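Local atomic coordinates of beta-L-arabinobiosidase (PDB entry 5MQR), a protein that probably hydrolyses glycosidic bonds in plant pectin for a gut bacterium, releasing arabinose-containing sugars, and carries a sialidase-like domain. Residues Asp386-Tyr391 against Ile400-Val405; Arg991-Glu996 against Glu1011-Tyr1016. All blocks are in the same frame, centred on the assembly; numbering follows the deposited sequence.

Contact 1 (Asp386-Tyr391 against Ile400-Val405); sequences DLWVSY and ISRIPV
One face of the Trp388 indole carries the aliphatic stem of Arg402: CB of Arg402 stands 3.5 Å from the centroid of the six-membered ring of Trp388, 6° off its normal, with CG of the arginine lying over the same face. CD1 of Ile400 reaches CE3 of Trp388 obliquely. The Tyr391 ring is met at its edge, where CB of Ser401 lies in plane and the two hydroxyls, Tyr391 OH and Ser401 OG, hydrogen-bond at 2.7 Å. The two segments form a beta hairpin whose first strand is outermost in its sheet; strand 52-57 pairs with the second. A strand from early in the chain thus completes the late hairpin, consistent with the ring closure of a beta-propeller. Leu387 and Ile403 lean on strand 334-339, while Ser390 and Ile400 touch strand 74-83, so a four-stranded sheet borders each side.

Backbone bonds join Leu387 to Ile403 and Val389 to Ser401. On the face with Ser401, CD2 of Leu387 packs alongside CD1 of Ile403 at 3.8 Å.

Arg402 has CG anti to its N (chi1 178°) and runs extended to NE, which slides the methylenes along the indole and delivers the guanidinium to Asp386. Tyr114 OH and Ala426 O take its NH1, and Trp388 NE1 is held by Asp384. A serine in place of Trp388 would probably leave the Arg402 stem without its platform, so that its methylenes could shift, and Asp384 without the indole N-H.

The salt bridge itself is crooked: OD2 of Asp386 takes weak bonds from NE and NH2 of Arg402, with the carboxylate and guanidinium planes 53° apart. The other oxygen, Asp386 OD1, accepts Val405 N at 3.0 Å, from above the carboxylate plane.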
loop_
_atom_site.group_PDB
_atom_site.type_symbol
_atom_site.label_atom_id
_atom_site.label_comp_id
_atom_site.label_asym_id
_atom_site.label_seq_id
_atom_site.Cartn_x
_atom_site.Cartn_y
_atom_site.Cartn_z
ATOM N N ASP A 386 10.051 11.324 8.204
ATOM C CA ASP A 386 8.632 11.596 8.138
ATOM C C ASP A 386 8.377 13.079 7.858
ATOM O O ASP A 386 9.319 13.897 7.820
ATOM C CB ASP A 386 7.946 11.157 9.447
ATOM C CG ASP A 386 8.020 9.652 9.683
ATOM O OD1 ASP A 386 7.987 8.862 8.729
ATOM O OD2 ASP A 386 8.082 9.240 10.845
ATOM N N LEU A 387 7.094 13.394 7.667
ATOM C CA LEU A 387 6.612 14.734 7.343
ATOM C C LEU A 387 6.131 15.427 8.608
ATOM O O LEU A 387 5.172 14.952 9.242
ATOM C CB LEU A 387 5.452 14.663 6.355
ATOM C CG LEU A 387 4.636 15.937 6.073
ATOM C CD1 LEU A 387 5.517 17.033 5.521
ATOM C CD2 LEU A 387 3.522 15.633 5.089
ATOM N N TRP A 388 6.779 16.541 8.959
ATOM C CA TRP A 388 6.428 17.304 10.138
ATOM C C TRP A 388 5.973 18.675 9.706
ATOM O O TRP A 388 6.675 19.371 8.942
ATOM C CB TRP A 388 7.621 17.429 11.057
ATOM C CG TRP A 388 8.059 16.177 11.696
ATOM C CD1 TRP A 388 8.858 15.237 11.159
ATOM C CD2 TRP A 388 7.784 15.757 13.030
ATOM N NE1 TRP A 388 9.081 14.225 12.063
ATOM C CE2 TRP A 388 8.438 14.531 13.226
ATOM C CE3 TRP A 388 7.053 16.297 14.079
ATOM C CZ2 TRP A 388 8.379 13.838 14.430
ATOM C CZ3 TRP A 388 6.998 15.612 15.267
ATOM C CH2 TRP A 388 7.651 14.398 15.435
ATOM N N VAL A 389 4.793 19.050 10.186
ATOM C CA VAL A 389 4.162 20.302 9.822
ATOM C C VAL A 389 3.721 21.015 11.084
ATOM O O VAL A 389 3.039 20.426 11.930
ATOM C CB VAL A 389 2.910 20.092 8.927
ATOM C CG1 VAL A 389 2.334 21.434 8.507
ATOM C CG2 VAL A 389 3.280 19.312 7.662
ATOM N N SER A 390 4.107 22.284 11.177
ATOM C CA SER A 390 3.675 23.180 12.230
ATOM C C SER A 390 2.392 23.913 11.820
ATOM O O SER A 390 2.129 24.113 10.637
ATOM C CB SER A 390 4.796 24.175 12.567
ATOM O OG SER A 390 4.987 25.155 11.546
ATOM N N TYR A 391 1.596 24.291 12.817
ATOM C CA TYR A 391 0.336 25.037 12.640
ATOM C C TYR A 391 -0.164 25.544 14.013
ATOM O O TYR A 391 0.292 25.071 15.049
ATOM C CB TYR A 391 -0.742 24.176 11.978
ATOM C CG TYR A 391 -1.051 22.863 12.660
ATOM C CD1 TYR A 391 -0.256 21.746 12.452
ATOM C CD2 TYR A 391 -2.183 22.713 13.478
ATOM C CE1 TYR A 391 -0.540 20.528 13.054
ATOM C CE2 TYR A 391 -2.467 21.480 14.097
ATOM C CZ TYR A 391 -1.628 20.393 13.879
ATOM O OH TYR A 391 -1.878 19.151 14.457
ATOM N N ILE A 400 2.203 20.740 16.486
ATOM C CA ILE A 400 2.934 20.104 15.389
ATOM C C ILE A 400 2.251 18.758 15.057
ATOM O O ILE A 400 1.622 18.163 15.907
ATOM C CB ILE A 400 4.453 19.964 15.722
ATOM C CG1 ILE A 400 5.306 19.929 14.443
ATOM C CG2 ILE A 400 4.750 18.738 16.612
ATOM C CD1 ILE A 400 6.813 20.090 14.677
ATOM N N SER A 401 2.343 18.316 13.812
ATOM C CA SER A 401 1.880 16.983 13.447
ATOM C C SER A 401 2.986 16.249 12.739
ATOM O O SER A 401 3.675 16.802 11.891
ATOM C CB SER A 401 0.621 17.013 12.574
ATOM O OG SER A 401 -0.558 17.121 13.371
ATOM N N ARG A 402 3.157 14.995 13.125
ATOM C CA ARG A 402 4.043 14.076 12.438
ATOM C C ARG A 402 3.184 13.163 11.561
ATOM O O ARG A 402 2.261 12.532 12.048
ATOM C CB ARG A 402 4.797 13.248 13.450
ATOM C CG ARG A 402 5.711 12.210 12.837
ATOM C CD ARG A 402 5.909 11.120 13.857
ATOM N NE ARG A 402 6.968 10.212 13.493
ATOM C CZ ARG A 402 7.247 9.073 14.126
ATOM N NH1 ARG A 402 6.516 8.653 15.154
ATOM N NH2 ARG A 402 8.266 8.331 13.688
ATOM N N ILE A 403 3.530 13.082 10.289
ATOM C CA ILE A 403 2.836 12.232 9.323
ATOM C C ILE A 403 3.844 11.208 8.777
ATOM O O ILE A 403 4.829 11.602 8.147
ATOM C CB ILE A 403 2.235 13.076 8.197
ATOM C CG1 ILE A 403 1.225 14.064 8.804
ATOM C CG2 ILE A 403 1.596 12.191 7.140
ATOM C CD1 ILE A 403 1.147 15.382 8.078
ATOM N N PRO A 404 3.624 9.901 9.054
ATOM C CA PRO A 404 4.588 8.895 8.565
ATOM C C PRO A 404 4.693 8.830 7.046
ATOM O O PRO A 404 3.696 8.999 6.365
ATOM C CB PRO A 404 4.066 7.571 9.140
ATOM C CG PRO A 404 3.344 8.003 10.384
ATOM C CD PRO A 404 2.671 9.302 10.004
ATOM N N VAL A 405 5.921 8.645 6.569
ATOM C CA VAL A 405 6.270 8.571 5.158
ATOM C C VAL A 405 7.005 7.237 4.958
ATOM O O VAL A 405 7.841 6.854 5.795
ATOM C CB VAL A 405 7.157 9.759 4.762
ATOM C CG1 VAL A 405 7.645 9.667 3.325
ATOM C CG2 VAL A 405 6.382 11.056 4.974
#

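Contact 2 (Arg991-Glu996 against Glu1011-Tyr1016); sequences RPYIGE and ERSRYY
A buried loop-to-loop contact sets Tyr993-Glu996, which follows the short strand 991-992, against the tight turn Ser1013-Tyr1016 that precedes helix 1022-1029, inside the MGH1-like glycoside hydrolase domain. Helix 666-680 flanks it, touching Ile994 and Tyr1015. The turn is type II, with Tyr1015 at its third position taking the positive phi that such a turn requires.

The backbones are joined chiefly at Ile994, whose O accepts the N of Tyr1016 at 2.9 Å from above the carbonyl plane. Next to it, Gly995 CA makes a straight CA-H...O contact of 3.2 Å to Ser1013 O. Water 1 links Ile994 N to Tyr1015 N and rests over one face of the Tyr993 ring, whose OH abuts CB of Ser1013.

Glu996 carries the side-chain half. Its CG sits over the centre of the Tyr1016 ring, 3.7 Å from the centroid, a CH-pi contact; Gly995 O meets the same ring at its edge. Beyond CG the glutamate chain is extended, carrying the carboxylate past the ring to Arg1012, which grips it side-on: NH2 of Arg1012 reaches Glu996 OE1 and NE reaches OE2, each at 2.9 Å and on a syn lone pair. The two flat groups are nearly coplanar, 8° apart. Arg1012 can present this edge because its chain bends at chi3 (-88°). Ser1013 OG donates to Glu996 OE2 at 2.7 Å on the anti side, somewhat out of the carboxylate plane, and is itself joined through water 2 to Glu996 N.

Water 3 donates to Glu996 OE1 and also bonds Tyr1016 OH. With one oxygen gripped by arginine and serine and the other by arginine and water, the carboxylate has its rotation fixed, and its direct bonds to Arg1012 and Ser1013 tie its own loop to the other through charge and hydrogen bonds.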
loop_
_atom_site.group_PDB
_atom_site.type_symbol
_atom_site.label_atom_id
_atom_site.label_comp_id
_atom_site.label_asym_id
_atom_site.label_seq_id
_atom_site.Cartn_x
_atom_site.Cartn_y
_atom_site.Cartn_z
ATOM N N ARG A 991 -15.211 -12.584 -26.943
ATOM C CA ARG A 991 -15.350 -12.899 -25.527
ATOM C C ARG A 991 -14.271 -13.868 -25.123
ATOM O O ARG A 991 -13.841 -14.660 -25.938
ATOM C CB ARG A 991 -16.688 -13.565 -25.258
ATOM C CG ARG A 991 -17.880 -12.735 -25.669
ATOM C CD ARG A 991 -19.182 -13.400 -25.265
ATOM N NE ARG A 991 -19.503 -14.566 -26.095
ATOM C CZ ARG A 991 -20.138 -14.521 -27.256
ATOM N NH1 ARG A 991 -20.521 -13.361 -27.802
ATOM N NH2 ARG A 991 -20.391 -15.649 -27.895
ATOM N N PRO A 992 -13.843 -13.820 -23.858
ATOM C CA PRO A 992 -12.855 -14.791 -23.404
ATOM C C PRO A 992 -13.334 -16.209 -23.663
ATOM O O PRO A 992 -14.544 -16.495 -23.573
ATOM C CB PRO A 992 -12.736 -14.543 -21.903
ATOM C CG PRO A 992 -13.367 -13.210 -21.638
ATOM C CD PRO A 992 -14.212 -12.839 -22.814
ATOM N N TYR A 993 -12.377 -17.064 -24.021
ATOM C CA TYR A 993 -12.656 -18.381 -24.528
ATOM C C TYR A 993 -11.417 -19.260 -24.385
ATOM O O TYR A 993 -10.324 -18.855 -24.774
ATOM C CB TYR A 993 -13.067 -18.278 -25.981
ATOM C CG TYR A 993 -13.472 -19.590 -26.602
ATOM C CD1 TYR A 993 -12.521 -20.440 -27.134
ATOM C CD2 TYR A 993 -14.819 -19.967 -26.697
ATOM C CE1 TYR A 993 -12.879 -21.645 -27.732
ATOM C CE2 TYR A 993 -15.191 -21.183 -27.287
ATOM C CZ TYR A 993 -14.202 -22.025 -27.789
ATOM O OH TYR A 993 -14.488 -23.232 -28.404
ATOM N N ILE A 994 -11.601 -20.439 -23.803
ATOM C CA ILE A 994 -10.551 -21.446 -23.728
ATOM C C ILE A 994 -11.148 -22.713 -24.338
ATOM O O ILE A 994 -12.101 -23.316 -23.796
ATOM C CB ILE A 994 -9.981 -21.673 -22.304
ATOM C CG1 ILE A 994 -8.856 -22.724 -22.302
ATOM C CG2 ILE A 994 -11.041 -22.110 -21.306
ATOM C CD1 ILE A 994 -7.668 -22.379 -23.181
ATOM N N GLY A 995 -10.598 -23.065 -25.498
ATOM C CA GLY A 995 -10.982 -24.242 -26.262
ATOM C C GLY A 995 -9.859 -25.256 -26.334
ATOM O O GLY A 995 -8.930 -25.241 -25.519
ATOM N N GLU A 996 -9.944 -26.125 -27.332
ATOM C CA GLU A 996 -9.052 -27.261 -27.427
ATOM C C GLU A 996 -7.720 -26.923 -28.080
ATOM O O GLU A 996 -6.665 -27.191 -27.513
ATOM C CB GLU A 996 -9.755 -28.412 -28.136
ATOM C CG GLU A 996 -10.987 -28.899 -27.387
ATOM C CD GLU A 996 -11.685 -30.025 -28.117
ATOM O OE1 GLU A 996 -11.060 -31.107 -28.349
ATOM O OE2 GLU A 996 -12.862 -29.799 -28.472
ATOM N N GLU A 1011 -19.845 -27.244 -29.170
ATOM C CA GLU A 1011 -20.026 -27.162 -27.726
ATOM C C GLU A 1011 -18.896 -27.798 -26.927
ATOM O O GLU A 1011 -18.512 -27.285 -25.876
ATOM C CB GLU A 1011 -21.356 -27.803 -27.319
ATOM C CG GLU A 1011 -21.680 -27.548 -25.859
ATOM C CD GLU A 1011 -22.979 -28.140 -25.391
ATOM O OE1 GLU A 1011 -23.782 -28.648 -26.209
ATOM O OE2 GLU A 1011 -23.178 -28.088 -24.158
ATOM N N ARG A 1012 -18.413 -28.928 -27.399
ATOM C CA ARG A 1012 -17.344 -29.663 -26.713
ATOM C C ARG A 1012 -16.124 -28.826 -26.261
ATOM O O ARG A 1012 -15.532 -29.105 -25.207
ATOM C CB ARG A 1012 -16.846 -30.811 -27.585
ATOM C CG ARG A 1012 -16.281 -30.388 -28.938
ATOM C CD ARG A 1012 -15.828 -31.614 -29.738
ATOM N NE ARG A 1012 -14.444 -31.971 -29.443
ATOM C CZ ARG A 1012 -13.833 -33.068 -29.878
ATOM N NH1 ARG A 1012 -14.473 -33.982 -30.621
ATOM N NH2 ARG A 1012 -12.557 -33.258 -29.577
ATOM N N SER A 1013 -15.733 -27.843 -27.077
ATOM C CA SER A 1013 -14.535 -27.054 -26.799
ATOM C C SER A 1013 -14.725 -26.011 -25.704
ATOM O O SER A 1013 -13.740 -25.536 -25.136
ATOM C CB SER A 1013 -14.060 -26.334 -28.049
ATOM O OG SER A 1013 -13.552 -27.260 -28.956
ATOM N N ARG A 1014 -15.969 -25.623 -25.449
ATOM C CA ARG A 1014 -16.241 -24.509 -24.548
ATOM C C ARG A 1014 -15.758 -24.823 -23.147
ATOM O O ARG A 1014 -16.095 -25.879 -22.612
ATOM C CB ARG A 1014 -17.730 -24.175 -24.524
ATOM C CG ARG A 1014 -18.245 -23.601 -25.820
ATOM C CD ARG A 1014 -19.738 -23.358 -25.763
ATOM N NE ARG A 1014 -20.075 -22.346 -24.757
ATOM C CZ ARG A 1014 -21.317 -22.045 -24.369
ATOM N NH1 ARG A 1014 -22.366 -22.667 -24.924
ATOM N NH2 ARG A 1014 -21.516 -21.106 -23.439
ATOM N N TYR A 1015 -14.971 -23.910 -22.582
ATOM C CA TYR A 1015 -14.463 -24.014 -21.208
ATOM C C TYR A 1015 -13.545 -25.225 -21.006
ATOM O O TYR A 1015 -13.548 -25.823 -19.934
ATOM C CB TYR A 1015 -15.626 -24.048 -20.182
ATOM C CG TYR A 1015 -16.727 -23.041 -20.481
ATOM C CD1 TYR A 1015 -16.454 -21.666 -20.540
ATOM C CD2 TYR A 1015 -18.025 -23.455 -20.724
ATOM C CE1 TYR A 1015 -17.439 -20.743 -20.842
ATOM C CE2 TYR A 1015 -19.023 -22.529 -21.016
ATOM C CZ TYR A 1015 -18.718 -21.178 -21.081
ATOM O OH TYR A 1015 -19.725 -20.290 -21.369
ATOM N N TYR A 1016 -12.742 -25.569 -22.012
ATOM C CA TYR A 1016 -11.870 -26.729 -21.926
ATOM C C TYR A 1016 -10.831 -26.579 -20.798
ATOM O O TYR A 1016 -10.217 -25.531 -20.609
ATOM C CB TYR A 1016 -11.190 -26.950 -23.277
ATOM C CG TYR A 1016 -10.658 -28.337 -23.555
ATOM C CD1 TYR A 1016 -11.448 -29.487 -23.335
ATOM C CD2 TYR A 1016 -9.386 -28.516 -24.100
ATOM C CE1 TYR A 1016 -10.958 -30.741 -23.605
ATOM C CE2 TYR A 1016 -8.919 -29.774 -24.398
ATOM C CZ TYR A 1016 -9.703 -30.883 -24.131
ATOM O OH TYR A 1016 -9.225 -32.146 -24.404
HETATM O O HOH W 1 -14.789 -21.288 -23.811
HETATM O O HOH W 2 -11.284 -25.859 -29.985
HETATM O O HOH W 3 -9.050 -32.366 -27.284
#

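Contact 1 and contact 2 do not touch: their centres are 56 Å apart, their nearest atoms about 39 Å, and they lie on opposite sides of the chain's centre. They come in series along the sequence, the hairpin Asp386-Val405 closing long before Arg991-Tyr1016 begins, and they belong to different parts of the protein, a propeller-like beta region and a glycoside hydrolase domain. Bound buffer molecules (HEPES) lie near both, about 9 Å from the side chain of Arg402 and about 4 Å from that of Arg1012. A calcium ion is about 9 Å from the side chain of Ser390. Each contact includes a pairing of an arginine with a carboxylate across its two segments.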